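Local coordinates for histone acetyltransferase HPA2 and related acetyltransferases (PDB 2QEC), which probably transfers an acyl group, most likely acetyl from acetyl-CoA, as expected of a GCN5-related N-acetyltransferase, at residues 20-31 and 128-136; 72-80 and 142-153. The protein carries 1 engineered substitution. All blocks are in the same frame, centred on the assembly; numbering follows the deposited sequence.

Interaction 1 (20-31 and 128-136); sequences VLVEAFANDPTF and LYTVATSSS. Engineered in segment 20-31: Thr30 (natural residue Ala). With EDO (1,2-ethanediol), chain D; EDO (1,2-ethanediol), chain G.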
loop_
_atom_site.group_PDB
_atom_site.type_symbol
_atom_site.label_atom_id
_atom_site.label_comp_id
_atom_site.label_asym_id
_atom_site.label_seq_id
_atom_site.Cartn_x
_atom_site.Cartn_y
_atom_site.Cartn_z
ATOM N N VAL A 20 -26.007 -18.038 2.740
ATOM C CA VAL A 20 -25.387 -17.526 1.484
ATOM C C VAL A 20 -23.838 -17.617 1.479
ATOM O O VAL A 20 -23.212 -18.043 0.495
ATOM C CB VAL A 20 -25.853 -16.079 1.164
ATOM C CG1 VAL A 20 -25.125 -15.538 -0.011
ATOM C CG2 VAL A 20 -27.375 -16.077 0.829
ATOM N N LEU A 21 -23.217 -17.233 2.579
ATOM C CA LEU A 21 -21.773 -17.380 2.732
ATOM C C LEU A 21 -21.307 -18.836 2.593
ATOM O O LEU A 21 -20.317 -19.130 1.934
ATOM C CB LEU A 21 -21.354 -16.801 4.083
ATOM C CG LEU A 21 -21.465 -15.277 4.191
ATOM C CD1 LEU A 21 -21.489 -14.796 5.658
ATOM C CD2 LEU A 21 -20.394 -14.626 3.422
ATOM N N VAL A 22 -22.015 -19.735 3.257
ATOM C CA VAL A 22 -21.677 -21.152 3.237
ATOM C C VAL A 22 -21.800 -21.712 1.816
ATOM O O VAL A 22 -20.925 -22.447 1.362
ATOM C CB VAL A 22 -22.570 -21.942 4.215
ATOM C CG1 VAL A 22 -22.382 -23.446 4.027
ATOM C CG2 VAL A 22 -22.273 -21.528 5.664
ATOM N N GLU A 23 -22.894 -21.391 1.126
ATOM C CA GLU A 23 -23.104 -21.880 -0.228
ATOM C C GLU A 23 -22.001 -21.347 -1.094
ATOM O O GLU A 23 -21.437 -22.080 -1.876
ATOM C CB GLU A 23 -24.469 -21.461 -0.772
ATOM C CG GLU A 23 -24.771 -22.029 -2.151
ATOM C CD GLU A 23 -25.912 -21.326 -2.838
ATOM O OE1 GLU A 23 -25.687 -20.211 -3.335
ATOM O OE2 GLU A 23 -27.022 -21.890 -2.909
ATOM N N ALA A 24 -21.654 -20.077 -0.941
ATOM C CA ALA A 24 -20.647 -19.497 -1.791
ATOM C C ALA A 24 -19.272 -20.143 -1.514
ATOM O O ALA A 24 -18.507 -20.404 -2.427
ATOM C CB ALA A 24 -20.588 -17.990 -1.601
ATOM N N PHE A 25 -18.958 -20.413 -0.256
ATOM C CA PHE A 25 -17.569 -20.716 0.100
ATOM C C PHE A 25 -17.334 -22.169 0.524
ATOM O O PHE A 25 -16.244 -22.498 0.948
ATOM C CB PHE A 25 -17.086 -19.719 1.147
ATOM C CG PHE A 25 -17.034 -18.295 0.637
ATOM C CD1 PHE A 25 -16.315 -17.979 -0.518
ATOM C CD2 PHE A 25 -17.717 -17.282 1.284
ATOM C CE1 PHE A 25 -16.297 -16.689 -1.008
ATOM C CE2 PHE A 25 -17.703 -15.994 0.794
ATOM C CZ PHE A 25 -17.000 -15.687 -0.341
ATOM N N ALA A 26 -18.346 -23.025 0.392
ATOM C CA ALA A 26 -18.266 -24.394 0.850
ATOM C C ALA A 26 -17.086 -25.141 0.245
ATOM O O ALA A 26 -16.544 -26.048 0.874
ATOM C CB ALA A 26 -19.561 -25.139 0.543
ATOM N N ASN A 27 -16.695 -24.782 -0.977
ATOM C CA ASN A 27 -15.610 -25.490 -1.655
ATOM C C ASN A 27 -14.470 -24.601 -2.012
ATOM O O ASN A 27 -13.644 -24.987 -2.816
ATOM C CB ASN A 27 -16.116 -26.194 -2.912
ATOM C CG ASN A 27 -17.076 -27.299 -2.585
ATOM O OD1 ASN A 27 -18.276 -27.189 -2.838
ATOM N ND2 ASN A 27 -16.564 -28.364 -1.968
ATOM N N ASP A 28 -14.408 -23.438 -1.382
ATOM C CA ASP A 28 -13.373 -22.470 -1.668
ATOM C C ASP A 28 -12.088 -22.713 -0.869
ATOM O O ASP A 28 -12.097 -22.565 0.342
ATOM C CB ASP A 28 -13.903 -21.084 -1.339
ATOM C CG ASP A 28 -13.049 -19.980 -1.913
ATOM O OD1 ASP A 28 -11.820 -20.067 -1.838
ATOM O OD2 ASP A 28 -13.628 -19.011 -2.435
ATOM N N PRO A 29 -10.944 -22.970 -1.554
ATOM C CA PRO A 29 -9.638 -23.169 -0.899
ATOM C C PRO A 29 -9.277 -22.086 0.099
ATOM O O PRO A 29 -8.570 -22.342 1.062
ATOM C CB PRO A 29 -8.634 -23.102 -2.073
ATOM C CG PRO A 29 -9.403 -23.493 -3.247
ATOM C CD PRO A 29 -10.829 -23.070 -3.020
ATOM N N THR A 30 -9.708 -20.874 -0.181
ATOM C CA THR A 30 -9.477 -19.750 0.709
ATOM C C THR A 30 -10.003 -20.037 2.126
ATOM O O THR A 30 -9.353 -19.678 3.105
ATOM C CB THR A 30 -10.080 -18.473 0.100
ATOM O OG1 THR A 30 -9.240 -18.070 -0.995
ATOM C CG2 THR A 30 -10.163 -17.322 1.118
ATOM N N PHE A 31 -11.135 -20.732 2.232
ATOM C CA PHE A 31 -11.702 -21.068 3.538
ATOM C C PHE A 31 -11.352 -22.457 4.002
ATOM O O PHE A 31 -11.018 -22.642 5.156
ATOM C CB PHE A 31 -13.205 -20.831 3.522
ATOM C CG PHE A 31 -13.554 -19.395 3.559
ATOM C CD1 PHE A 31 -13.604 -18.727 4.768
ATOM C CD2 PHE A 31 -13.795 -18.691 2.379
ATOM C CE1 PHE A 31 -13.909 -17.392 4.800
ATOM C CE2 PHE A 31 -14.113 -17.347 2.404
ATOM C CZ PHE A 31 -14.163 -16.689 3.613
ATOM N N LEU A 128 -12.718 -4.850 2.540
ATOM C CA LEU A 128 -13.723 -5.754 2.011
ATOM C C LEU A 128 -13.248 -7.166 2.237
ATOM O O LEU A 128 -12.349 -7.633 1.525
ATOM C CB LEU A 128 -13.950 -5.482 0.530
ATOM C CG LEU A 128 -14.941 -6.463 -0.111
ATOM C CD1 LEU A 128 -16.261 -6.466 0.650
ATOM C CD2 LEU A 128 -15.100 -6.110 -1.569
ATOM N N TYR A 129 -13.850 -7.824 3.234
ATOM C CA TYR A 129 -13.469 -9.154 3.711
ATOM C C TYR A 129 -13.977 -10.199 2.766
ATOM O O TYR A 129 -13.218 -11.069 2.278
ATOM C CB TYR A 129 -13.945 -9.393 5.150
ATOM C CG TYR A 129 -13.974 -10.839 5.622
ATOM C CD1 TYR A 129 -12.849 -11.666 5.535
ATOM C CD2 TYR A 129 -15.120 -11.393 6.153
ATOM C CE1 TYR A 129 -12.904 -13.022 5.974
ATOM C CE2 TYR A 129 -15.156 -12.708 6.577
ATOM C CZ TYR A 129 -14.036 -13.513 6.474
ATOM O OH TYR A 129 -14.107 -14.825 6.921
ATOM N N THR A 130 -15.274 -10.141 2.474
ATOM C CA THR A 130 -15.842 -11.114 1.616
ATOM C C THR A 130 -17.064 -10.542 0.886
ATOM O O THR A 130 -17.796 -9.684 1.428
ATOM C CB THR A 130 -16.151 -12.390 2.433
ATOM O OG1 THR A 130 -16.260 -13.504 1.557
ATOM C CG2 THR A 130 -17.394 -12.225 3.260
ATOM N N VAL A 131 -17.245 -11.018 -0.342
ATOM C CA VAL A 131 -18.443 -10.763 -1.144
ATOM C C VAL A 131 -18.907 -12.081 -1.703
ATOM O O VAL A 131 -18.145 -12.830 -2.305
ATOM C CB VAL A 131 -18.192 -9.631 -2.224
ATOM C CG1 VAL A 131 -17.003 -9.941 -3.075
ATOM C CG2 VAL A 131 -19.420 -9.436 -3.131
ATOM N N ALA A 132 -20.168 -12.438 -1.437
ATOM C CA ALA A 132 -20.692 -13.684 -1.831
ATOM C C ALA A 132 -22.016 -13.486 -2.521
ATOM O O ALA A 132 -22.806 -12.627 -2.109
ATOM C CB ALA A 132 -20.883 -14.558 -0.591
ATOM N N THR A 133 -22.233 -14.290 -3.551
ATOM C CA THR A 133 -23.429 -14.289 -4.399
ATOM C C THR A 133 -24.046 -15.663 -4.324
ATOM O O THR A 133 -23.326 -16.661 -4.419
ATOM C CB THR A 133 -23.038 -14.031 -5.885
ATOM O OG1 THR A 133 -22.479 -12.714 -5.988
ATOM C CG2 THR A 133 -24.220 -14.128 -6.840
ATOM N N SER A 134 -25.368 -15.738 -4.217
ATOM C CA SER A 134 -26.054 -17.033 -4.287
ATOM C C SER A 134 -25.850 -17.685 -5.658
ATOM O O SER A 134 -25.774 -16.998 -6.675
ATOM C CB SER A 134 -27.576 -16.913 -4.039
ATOM O OG SER A 134 -27.793 -16.374 -2.781
ATOM N N SER A 135 -25.797 -19.014 -5.679
ATOM C CA SER A 135 -25.585 -19.754 -6.921
ATOM C C SER A 135 -26.699 -19.431 -7.904
ATOM O O SER A 135 -26.453 -19.152 -9.093
ATOM C CB SER A 135 -25.571 -21.273 -6.653
ATOM O OG SER A 135 -24.669 -21.581 -5.594
ATOM N N SER A 136 -27.920 -19.470 -7.379
ATOM C CA SER A 136 -29.106 -19.109 -8.125
ATOM C C SER A 136 -29.053 -17.718 -8.765
ATOM O O SER A 136 -29.759 -17.479 -9.727
ATOM C CB SER A 136 -30.344 -19.208 -7.217
ATOM O OG SER A 136 -30.345 -18.158 -6.264
HETATM C C1 EDO D . -13.359 -9.777 -2.370
HETATM O O1 EDO D . -11.936 -9.863 -2.391
HETATM C C2 EDO D . -13.914 -10.507 -1.148
HETATM O O2 EDO D . -14.545 -11.769 -1.493
HETATM C C1 EDO G . -18.613 -10.797 -6.806
HETATM O O1 EDO G . -17.419 -10.004 -6.998
HETATM C C2 EDO G . -18.369 -12.160 -6.136
HETATM O O2 EDO G . -19.593 -12.760 -5.645
HETATM O O HOH W 1 -28.485 -20.520 -4.676
#
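Phe25 and Phe31 extend from the 20-31 segment to strand 128-133. The Phe25 ring has CE2 of Phe31 over one face, toward the rim, and the methyl of its neighbour Ala24 over the centre of the opposite face. Its far end, CE2 and CZ, meets the strand obliquely: Thr130 OG1 lies 3.0 Å from Phe25 CE2, a tight fit, and Ala132 CB also touches CE2. Phe31 presents its edge to Tyr129, whose OH sits in the plane of the Phe31 ring, 3.3 Å from CE1. That hydroxyl is hydrogen-bonded to Gln52 on helix 43-60, while the Tyr129 ring lies nearly parallel to that of Tyr57.

Along helix 20-25 the packing turns aliphatic. Ala24 CB and Ala132 CB meet at 3.6 Å, small enough on both sides to bring the axes within 7.5 Å, nearly perpendicular at 87°. Leu21 CD2 lies against Thr130 CG2 and the Ala132 methyl. Val20 CG2 lies against Ser134 OG, which makes a weak hydrogen bond to Val74 O of the neighbouring strand.

Just past the strand, at the 3-10 segment 135-136, Glu23 takes over. With CG anti to the backbone N (chi1 -176°), its extended chain carries OE1 to Ser135 N at 2.6 Å; the N-H comes in on the syn side, 33° out of the carboxylate plane. Ser135 OG adds a weak bond to the same oxygen, and a water links OE2 to Ser136 N.

An early helix crossing a central strand, with a classic beta bulge at Tyr129 and Thr130 opposite Leu78, fits the GNAT fold, whose corresponding bulged strand borders the acetyl-CoA site in relatives.

Interaction 2 (72-80 and 142-153); sequences EIVGVALWD and VGSALLNHGIAR. With EDO (1,2-ethanediol), chain J.
Aliphatic packing opens the contact at Val74 and Val142, whose CG2 methyls meet at 3.7 Å. The other branch of Val142, CG1, is set anti to its own backbone N and rests on Gly75 CA at 3.7 Å. With only hydrogens on that alpha carbon, the first turn of the helix settles directly on the strand backbone. One turn on, Leu146 spreads its two methyls along the strand: CD1 lies against Val76 N, and CD2 reaches the methyl of Ala77 at 4.1 Å.

The face of Trp79 carries the next group of contacts. Gly150 lays its CA 3.3 Å above the indole plane, toward the rim, closest to CZ2; a bare alpha carbon lets helix and ring approach this closely. Over the same face comes Arg153, its chain bent at chi3 to bring the guanidinium back over the five-membered ring. This is a cation-pi contact, with Arg153 CZ 4.9 Å from the ring centroid and 13° off the normal. The planes stand 75° apart, so the guanidinium meets the indole edge-on through NH2, 3.5 Å from Trp79 CD1. A salt bridge from NH1 to Asp64 on strand 61-67 holds the charged end in position.

The polar link is by water: one molecule accepts from Trp79 NE1 at 2.8 Å and donates to Leu146 O at 2.7 Å, joining the indole N-H to the helix backbone.

Strand 73-80 and helix 142-153 run at 39° to each other, a helix packed on the face of a mixed sheet. The helix's place in the chain, next after strand 126-133, is that of the GNAT helix whose N-terminal end receives the CoA pyrophosphate in relatives.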
loop_
_atom_site.group_PDB
_atom_site.type_symbol
_atom_site.label_atom_id
_atom_site.label_comp_id
_atom_site.label_asym_id
_atom_site.label_seq_id
_atom_site.Cartn_x
_atom_site.Cartn_y
_atom_site.Cartn_z
ATOM N N GLU A 72 -35.700 -11.701 -1.976
ATOM C CA GLU A 72 -34.789 -12.621 -1.301
ATOM C C GLU A 72 -33.374 -12.110 -1.372
ATOM O O GLU A 72 -32.974 -11.473 -2.342
ATOM C CB GLU A 72 -34.869 -14.049 -1.868
ATOM C CG GLU A 72 -36.254 -14.706 -1.808
ATOM C CD GLU A 72 -36.660 -15.321 -0.443
ATOM O OE1 GLU A 72 -35.781 -15.592 0.414
ATOM O OE2 GLU A 72 -37.898 -15.532 -0.236
ATOM N N ILE A 73 -32.624 -12.425 -0.322
ATOM C CA ILE A 73 -31.224 -12.065 -0.233
ATOM C C ILE A 73 -30.454 -12.982 -1.170
ATOM O O ILE A 73 -30.595 -14.216 -1.119
ATOM C CB ILE A 73 -30.702 -12.167 1.222
ATOM C CG1 ILE A 73 -31.369 -11.082 2.089
ATOM C CG2 ILE A 73 -29.184 -12.085 1.259
ATOM C CD1 ILE A 73 -31.285 -11.349 3.573
ATOM N N VAL A 74 -29.761 -12.359 -2.119
ATOM C CA VAL A 74 -28.992 -13.065 -3.150
ATOM C C VAL A 74 -27.489 -12.757 -3.099
ATOM O O VAL A 74 -26.699 -13.339 -3.839
ATOM C CB VAL A 74 -29.537 -12.754 -4.584
ATOM C CG1 VAL A 74 -30.865 -13.422 -4.781
ATOM C CG2 VAL A 74 -29.629 -11.263 -4.856
ATOM N N GLY A 75 -27.101 -11.877 -2.204
ATOM C CA GLY A 75 -25.681 -11.592 -1.996
ATOM C C GLY A 75 -25.456 -10.885 -0.692
ATOM O O GLY A 75 -26.380 -10.288 -0.120
ATOM N N VAL A 76 -24.222 -10.987 -0.228
ATOM C CA VAL A 76 -23.799 -10.363 1.007
ATOM C C VAL A 76 -22.346 -9.904 0.869
ATOM O O VAL A 76 -21.525 -10.547 0.191
ATOM C CB VAL A 76 -24.032 -11.295 2.251
ATOM C CG1 VAL A 76 -23.181 -12.574 2.211
ATOM C CG2 VAL A 76 -23.823 -10.544 3.562
ATOM N N ALA A 77 -22.050 -8.750 1.481
ATOM C CA ALA A 77 -20.684 -8.247 1.629
ATOM C C ALA A 77 -20.378 -7.868 3.100
ATOM O O ALA A 77 -21.204 -7.241 3.806
ATOM C CB ALA A 77 -20.439 -7.092 0.691
ATOM N N LEU A 78 -19.159 -8.210 3.544
ATOM C CA LEU A 78 -18.690 -7.938 4.914
ATOM C C LEU A 78 -17.512 -7.002 4.816
ATOM O O LEU A 78 -16.575 -7.305 4.112
ATOM C CB LEU A 78 -18.272 -9.223 5.614
ATOM C CG LEU A 78 -19.402 -10.309 5.690
ATOM C CD1 LEU A 78 -18.858 -11.560 6.361
ATOM C CD2 LEU A 78 -20.549 -9.875 6.516
ATOM N N TRP A 79 -17.646 -5.866 5.490
ATOM C CA TRP A 79 -16.678 -4.781 5.497
ATOM C C TRP A 79 -16.244 -4.436 6.932
ATOM O O TRP A 79 -17.077 -4.404 7.871
ATOM C CB TRP A 79 -17.349 -3.562 4.895
ATOM C CG TRP A 79 -17.776 -3.632 3.446
ATOM C CD1 TRP A 79 -18.942 -4.163 2.946
ATOM C CD2 TRP A 79 -17.094 -3.054 2.341
ATOM N NE1 TRP A 79 -18.999 -3.971 1.601
ATOM C CE2 TRP A 79 -17.881 -3.277 1.203
ATOM C CE3 TRP A 79 -15.894 -2.350 2.208
ATOM C CZ2 TRP A 79 -17.483 -2.874 -0.060
ATOM C CZ3 TRP A 79 -15.506 -1.920 0.957
ATOM C CH2 TRP A 79 -16.315 -2.174 -0.164
ATOM N N ASP A 80 -14.953 -4.167 7.110
ATOM C CA ASP A 80 -14.418 -3.553 8.306
ATOM C C ASP A 80 -14.159 -2.088 8.000
ATOM O O ASP A 80 -13.689 -1.723 6.921
ATOM C CB ASP A 80 -13.079 -4.178 8.745
ATOM C CG ASP A 80 -13.233 -5.601 9.221
ATOM O OD1 ASP A 80 -13.761 -5.806 10.324
ATOM O OD2 ASP A 80 -12.828 -6.528 8.491
ATOM N N VAL A 142 -25.040 -8.958 -8.951
ATOM C CA VAL A 142 -25.095 -8.915 -7.499
ATOM C C VAL A 142 -23.783 -8.373 -6.952
ATOM O O VAL A 142 -23.796 -7.446 -6.152
ATOM C CB VAL A 142 -25.361 -10.313 -6.888
ATOM C CG1 VAL A 142 -25.132 -10.314 -5.385
ATOM C CG2 VAL A 142 -26.780 -10.759 -7.188
ATOM N N GLY A 143 -22.663 -8.959 -7.366
ATOM C CA GLY A 143 -21.349 -8.527 -6.860
ATOM C C GLY A 143 -21.025 -7.074 -7.136
ATOM O O GLY A 143 -20.444 -6.363 -6.308
ATOM N N SER A 144 -21.413 -6.634 -8.320
ATOM C CA SER A 144 -21.191 -5.257 -8.750
ATOM C C SER A 144 -22.009 -4.266 -7.873
ATOM O O SER A 144 -21.502 -3.250 -7.430
ATOM C CB SER A 144 -21.604 -5.168 -10.230
ATOM O OG SER A 144 -21.669 -3.840 -10.707
ATOM N N ALA A 145 -23.273 -4.591 -7.633
ATOM C CA ALA A 145 -24.166 -3.774 -6.784
ATOM C C ALA A 145 -23.602 -3.655 -5.377
ATOM O O ALA A 145 -23.504 -2.547 -4.809
ATOM C CB ALA A 145 -25.585 -4.376 -6.786
ATOM N N LEU A 146 -23.098 -4.764 -4.849
ATOM C CA LEU A 146 -22.451 -4.740 -3.521
ATOM C C LEU A 146 -21.226 -3.868 -3.431
ATOM O O LEU A 146 -21.085 -3.064 -2.516
ATOM C CB LEU A 146 -22.137 -6.161 -3.049
ATOM C CG LEU A 146 -23.392 -6.970 -2.696
ATOM C CD1 LEU A 146 -23.092 -8.416 -2.669
ATOM C CD2 LEU A 146 -23.974 -6.527 -1.367
ATOM N N LEU A 147 -20.320 -4.037 -4.383
ATOM C CA LEU A 147 -19.141 -3.201 -4.437
ATOM C C LEU A 147 -19.415 -1.721 -4.625
ATOM O O LEU A 147 -18.784 -0.912 -3.981
ATOM C CB LEU A 147 -18.199 -3.696 -5.525
ATOM C CG LEU A 147 -17.308 -4.782 -4.902
ATOM C CD1 LEU A 147 -17.146 -5.879 -5.898
ATOM C CD2 LEU A 147 -16.015 -4.106 -4.441
ATOM N N ASN A 148 -20.300 -1.388 -5.555
ATOM C CA ASN A 148 -20.710 -0.011 -5.760
ATOM C C ASN A 148 -21.291 0.639 -4.493
ATOM O O ASN A 148 -20.911 1.761 -4.147
ATOM C CB ASN A 148 -21.665 0.089 -6.956
ATOM C CG ASN A 148 -20.936 -0.088 -8.311
ATOM O OD1 ASN A 148 -19.728 0.076 -8.410
ATOM N ND2 ASN A 148 -21.690 -0.385 -9.351
ATOM N N HIS A 149 -22.113 -0.093 -3.764
ATOM C CA HIS A 149 -22.664 0.358 -2.476
ATOM C C HIS A 149 -21.539 0.667 -1.479
ATOM O O HIS A 149 -21.492 1.727 -0.824
ATOM C CB HIS A 149 -23.695 -0.709 -1.936
ATOM C CG HIS A 149 -24.461 -0.231 -0.737
ATOM N ND1 HIS A 149 -25.566 0.574 -0.853
ATOM C CD2 HIS A 149 -24.153 -0.255 0.583
ATOM C CE1 HIS A 149 -25.980 0.927 0.350
ATOM N NE2 HIS A 149 -25.135 0.445 1.240
ATOM N N GLY A 150 -20.563 -0.219 -1.410
ATOM C CA GLY A 150 -19.538 -0.097 -0.366
ATOM C C GLY A 150 -18.563 0.971 -0.737
ATOM O O GLY A 150 -17.975 1.679 0.142
ATOM N N ILE A 151 -18.320 1.064 -2.044
ATOM C CA ILE A 151 -17.432 2.151 -2.539
ATOM C C ILE A 151 -18.049 3.510 -2.309
ATOM O O ILE A 151 -17.370 4.417 -1.856
ATOM C CB ILE A 151 -17.060 1.943 -3.997
ATOM C CG1 ILE A 151 -16.148 0.726 -4.094
ATOM C CG2 ILE A 151 -16.271 3.204 -4.581
ATOM C CD1 ILE A 151 -16.048 0.129 -5.429
ATOM N N ALA A 152 -19.339 3.661 -2.542
ATOM C CA ALA A 152 -20.011 4.941 -2.266
ATOM C C ALA A 152 -19.964 5.301 -0.790
ATOM O O ALA A 152 -19.749 6.431 -0.452
ATOM C CB ALA A 152 -21.417 4.913 -2.764
ATOM N N ARG A 153 -20.133 4.334 0.098
ATOM C CA ARG A 153 -20.006 4.585 1.553
ATOM C C ARG A 153 -18.598 4.978 1.976
ATOM O O ARG A 153 -18.398 5.833 2.853
ATOM C CB ARG A 153 -20.462 3.355 2.333
ATOM C CG ARG A 153 -20.334 3.494 3.853
ATOM C CD ARG A 153 -21.067 2.353 4.533
ATOM N NE ARG A 153 -20.433 1.149 4.017
ATOM C CZ ARG A 153 -21.040 0.015 3.728
ATOM N NH1 ARG A 153 -22.364 -0.156 3.956
ATOM N NH2 ARG A 153 -20.315 -0.960 3.201
HETATM C C1 EDO J . -15.705 9.284 3.768
HETATM O O1 EDO J . -16.844 8.435 3.933
HETATM C C2 EDO J . -16.066 10.599 3.129
HETATM O O2 EDO J . -15.938 10.573 1.696
HETATM O O HOH W 2 -21.285 -3.943 -0.017
#

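How the interactions relate
The centres of interactions 1 and 2 lie 13 Å apart, and neighbouring strands of the mixed sheet join them: 73-80 and 126-133 run antiparallel, with backbone bonds from Ser134 N to Val74 O and from Ala132 N to Val76 O, both 2.8 Å. Helix 20-25 covers one face of this pair and helix 142-153 the other, so the two contacts sandwich the sheet. Along the chain the segments alternate, 20-31, 72-80, 128-136, 142-153, and strand 126-133 leads into helix 142-154. Leu128 CD2 packs on Leu147 CD2, tying that strand directly to the helix. Together the contacts build the central part of the GNAT core.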